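Local coordinates for major royal jelly protein 1 (Apis mellifera, PDB 5YYL), which is the most abundant protein of royal jelly, binds sterol, and probably serves as a nutrient for developing honeybee larvae, at residues Leu379-Lys384 and Phe400-Ala405. Sequence-based numbering, arbitrary orientation.
Sequences LVLSNK and FRIMNA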
ATOM      1  N   LEU A 379     -26.974  -5.700  17.136  1.00 19.48           N
ATOM      2  CA  LEU A 379     -27.571  -4.364  17.109  1.00 18.80           C
ATOM      3  C   LEU A 379     -28.838  -4.387  17.955  1.00 18.93           C
ATOM      4  O   LEU A 379     -29.681  -5.254  17.783  1.00 18.37           O
ATOM      5  CB  LEU A 379     -27.955  -3.999  15.670  1.00 18.89           C
ATOM      6  CG  LEU A 379     -26.849  -3.967  14.611  1.00 18.62           C
ATOM      7  CD1 LEU A 379     -27.434  -3.940  13.214  1.00 18.54           C
ATOM      8  CD2 LEU A 379     -25.927  -2.790  14.863  1.00 18.59           C
ATOM      9  N   VAL A 380     -28.997  -3.418  18.839  1.00 19.67           N
ATOM     10  CA  VAL A 380     -30.122  -3.388  19.778  1.00 20.48           C
ATOM     11  C   VAL A 380     -30.866  -2.051  19.688  1.00 21.84           C
ATOM     12  O   VAL A 380     -30.274  -1.006  19.923  1.00 22.60           O
ATOM     13  CB  VAL A 380     -29.622  -3.579  21.219  1.00 19.78           C
ATOM     14  CG1 VAL A 380     -30.789  -3.614  22.189  1.00 20.13           C
ATOM     15  CG2 VAL A 380     -28.790  -4.844  21.319  1.00 19.48           C
ATOM     16  N   LEU A 381     -32.153  -2.087  19.330  1.00 22.94           N
ATOM     17  CA  LEU A 381     -33.031  -0.915  19.423  1.00 24.29           C
ATOM     18  C   LEU A 381     -33.660  -0.937  20.781  1.00 25.38           C
ATOM     19  O   LEU A 381     -34.323  -1.902  21.150  1.00 25.98           O
ATOM     20  CB  LEU A 381     -34.155  -0.911  18.377  1.00 24.98           C
ATOM     21  CG  LEU A 381     -35.172   0.236  18.522  1.00 25.08           C
ATOM     22  CD1 LEU A 381     -34.502   1.586  18.332  1.00 25.28           C
ATOM     23  CD2 LEU A 381     -36.308   0.086  17.530  1.00 26.15           C
ATOM     24  N   SER A 382     -33.454   0.141  21.516  1.00 26.31           N
ATOM     25  CA  SER A 382     -33.984   0.288  22.832  1.00 27.90           C
ATOM     26  C   SER A 382     -34.665   1.646  22.889  1.00 31.24           C
ATOM     27  O   SER A 382     -34.069   2.664  23.263  1.00 31.44           O
ATOM     28  CB  SER A 382     -32.837   0.187  23.800  1.00 27.58           C
ATOM     29  OG  SER A 382     -33.174   0.763  25.018  1.00 29.26           O
ATOM     30  N   ASN A 383     -35.917   1.660  22.433  1.00 35.41           N
ATOM     31  CA  ASN A 383     -36.849   2.743  22.713  1.00 38.04           C
ATOM     32  C   ASN A 383     -37.279   2.698  24.183  1.00 41.33           C
ATOM     33  O   ASN A 383     -36.691   1.961  24.990  1.00 42.41           O
ATOM     34  CB  ASN A 383     -38.039   2.729  21.737  1.00 38.68           C
ATOM     35  CG  ASN A 383     -38.869   1.452  21.781  1.00 42.04           C
ATOM     36  OD1 ASN A 383     -39.156   0.878  22.847  1.00 43.24           O
ATOM     37  ND2 ASN A 383     -39.295   1.012  20.595  1.00 42.95           N
ATOM     38  N   LYS A 384     -38.261   3.521  24.546  1.00 46.04           N
ATOM     39  CA  LYS A 384     -38.837   3.503  25.881  1.00 49.98           C
ATOM     40  C   LYS A 384     -40.353   3.342  25.763  1.00 58.02           C
ATOM     41  O   LYS A 384     -41.114   4.291  26.004  1.00 59.50           O
ATOM     42  CB  LYS A 384     -38.448   4.784  26.614  1.00 48.09           C
ATOM     43  CG  LYS A 384     -36.954   4.864  26.892  1.00 47.46           C
ATOM     44  CD  LYS A 384     -36.598   5.665  28.145  1.00 47.39           C
ATOM     45  CE  LYS A 384     -36.425   7.143  27.876  1.00 48.43           C
ATOM     46  NZ  LYS A 384     -35.678   7.769  28.995  1.00 50.03           N
ATOM     47  N   PHE A 400     -34.497   7.143  22.211  1.00 31.54           N
ATOM     48  CA  PHE A 400     -34.376   6.029  21.314  1.00 30.99           C
ATOM     49  C   PHE A 400     -32.912   5.820  20.984  1.00 31.11           C
ATOM     50  O   PHE A 400     -32.221   6.762  20.597  1.00 34.90           O
ATOM     51  CB  PHE A 400     -35.187   6.330  20.051  1.00 32.85           C
ATOM     52  CG  PHE A 400     -36.546   6.907  20.339  1.00 34.49           C
ATOM     53  CD1 PHE A 400     -37.579   6.095  20.761  1.00 34.42           C
ATOM     54  CD2 PHE A 400     -36.783   8.269  20.212  1.00 35.54           C
ATOM     55  CE1 PHE A 400     -38.826   6.627  21.051  1.00 36.27           C
ATOM     56  CE2 PHE A 400     -38.037   8.806  20.493  1.00 35.52           C
ATOM     57  CZ  PHE A 400     -39.062   7.983  20.899  1.00 35.37           C
ATOM     58  N   ARG A 401     -32.437   4.583  21.134  1.00 30.62           N
ATOM     59  CA  ARG A 401     -31.015   4.259  21.006  1.00 28.74           C
ATOM     60  C   ARG A 401     -30.799   3.023  20.169  1.00 26.49           C
ATOM     61  O   ARG A 401     -31.494   2.042  20.339  1.00 25.91           O
ATOM     62  CB  ARG A 401     -30.434   4.000  22.385  1.00 30.18           C
ATOM     63  CG  ARG A 401     -30.559   5.160  23.357  1.00 30.52           C
ATOM     64  CD  ARG A 401     -29.804   4.837  24.626  1.00 31.51           C
ATOM     65  NE  ARG A 401     -29.671   5.988  25.507  1.00 32.53           N
ATOM     66  CZ  ARG A 401     -30.648   6.505  26.243  1.00 32.51           C
ATOM     67  NH1 ARG A 401     -31.887   6.000  26.208  1.00 32.62           N
ATOM     68  NH2 ARG A 401     -30.382   7.556  27.014  1.00 32.96           N
ATOM     69  N   ILE A 402     -29.833   3.069  19.262  1.00 25.90           N
ATOM     70  CA  ILE A 402     -29.330   1.857  18.624  1.00 25.85           C
ATOM     71  C   ILE A 402     -27.966   1.580  19.240  1.00 25.82           C
ATOM     72  O   ILE A 402     -27.022   2.315  19.002  1.00 25.32           O
ATOM     73  CB  ILE A 402     -29.197   2.003  17.104  1.00 25.15           C
ATOM     74  CG1 ILE A 402     -30.585   2.200  16.477  1.00 23.81           C
ATOM     75  CG2 ILE A 402     -28.482   0.783  16.524  1.00 25.27           C
ATOM     76  CD1 ILE A 402     -30.572   2.462  14.974  1.00 23.32           C
ATOM     77  N   MET A 403     -27.883   0.539  20.053  1.00 26.79           N
ATOM     78  CA  MET A 403     -26.627   0.117  20.637  1.00 28.45           C
ATOM     79  C   MET A 403     -26.085  -1.063  19.839  1.00 27.09           C
ATOM     80  O   MET A 403     -26.750  -1.583  18.940  1.00 26.35           O
ATOM     81  CB  MET A 403     -26.807  -0.251  22.093  1.00 31.05           C
ATOM     82  CG  MET A 403     -27.268   0.920  22.940  1.00 34.14           C
ATOM     83  SD  MET A 403     -27.904   0.349  24.525  1.00 38.10           S
ATOM     84  CE  MET A 403     -29.635   0.419  24.104  1.00 38.11           C
ATOM     85  N   ASN A 404     -24.833  -1.418  20.114  1.00 25.03           N
ATOM     86  CA  ASN A 404     -24.218  -2.577  19.485  1.00 24.11           C
ATOM     87  C   ASN A 404     -23.079  -3.109  20.317  1.00 22.95           C
ATOM     88  O   ASN A 404     -22.670  -2.480  21.287  1.00 23.11           O
ATOM     89  CB  ASN A 404     -23.790  -2.305  18.015  1.00 24.78           C
ATOM     90  CG  ASN A 404     -22.644  -1.318  17.894  1.00 25.12           C
ATOM     91  OD1 ASN A 404     -22.361  -0.536  18.822  1.00 27.59           O
ATOM     92  ND2 ASN A 404     -21.959  -1.350  16.743  1.00 22.97           N
ATOM     93  N   ALA A 405     -22.617  -4.302  19.960  1.00 22.01           N
ATOM     94  CA  ALA A 405     -21.537  -4.977  20.680  1.00 21.10           C
ATOM     95  C   ALA A 405     -21.124  -6.226  19.943  1.00 21.37           C
ATOM     96  O   ALA A 405     -21.899  -6.792  19.159  1.00 21.57           O
ATOM     97  CB  ALA A 405     -21.972  -5.341  22.077  1.00 21.03           C
TER
HETATM   98  O   HOH W   1     -32.715   8.314  28.758  1.00 39.18           O
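V380 and M403 form the antiparallel hydrogen-bonded pair that fixes the register of strands 379-383 and 400-405. V380 N-H donates to M403 O at 2.9 Å, and M403 N-H to V380 O at 2.8 Å. S382 N adds a bond to R401 O at 3.0 Å, as straight as that from V380 N (both 167° at the hydrogen), but the return bond from R401 N to S382 O is long and bent.

V380, S382, R401 and M403 occupy one face. The M403 chain bends at chi3 (-99°), which carries CE diagonally along this face to CB and OG of S382. That hydroxyl is engaged by T350 O. R401 runs extended from CG to NE; NH2 of R401 and NZ of K384 each donate to the O of one water, both at 3.0 Å, and the water lies at the guanidinium edge.

L379, L381, I402 and N404 line the reverse face. L379, with CG anti to its carbonyl carbon (chi1 -59°), lays CD2 against N404 CB at 3.8 Å, while L381 CD1 meets I402 CG1 more loosely at 4.4 Å. Past them, CB of N383 abuts the F400 ring edge at CD1 (3.5 Å), in the ring plane.

Strand 353-361 pairs beyond 379-383 and strand 33-37 beyond 400-405, so the contact lies inside a sheet, consistent with a blade of the beta-propeller expected for this family. Its chemistry implies cohesion from main-chain bonds and buried apolar packing, with the water between two probably cationic ends accepting from both.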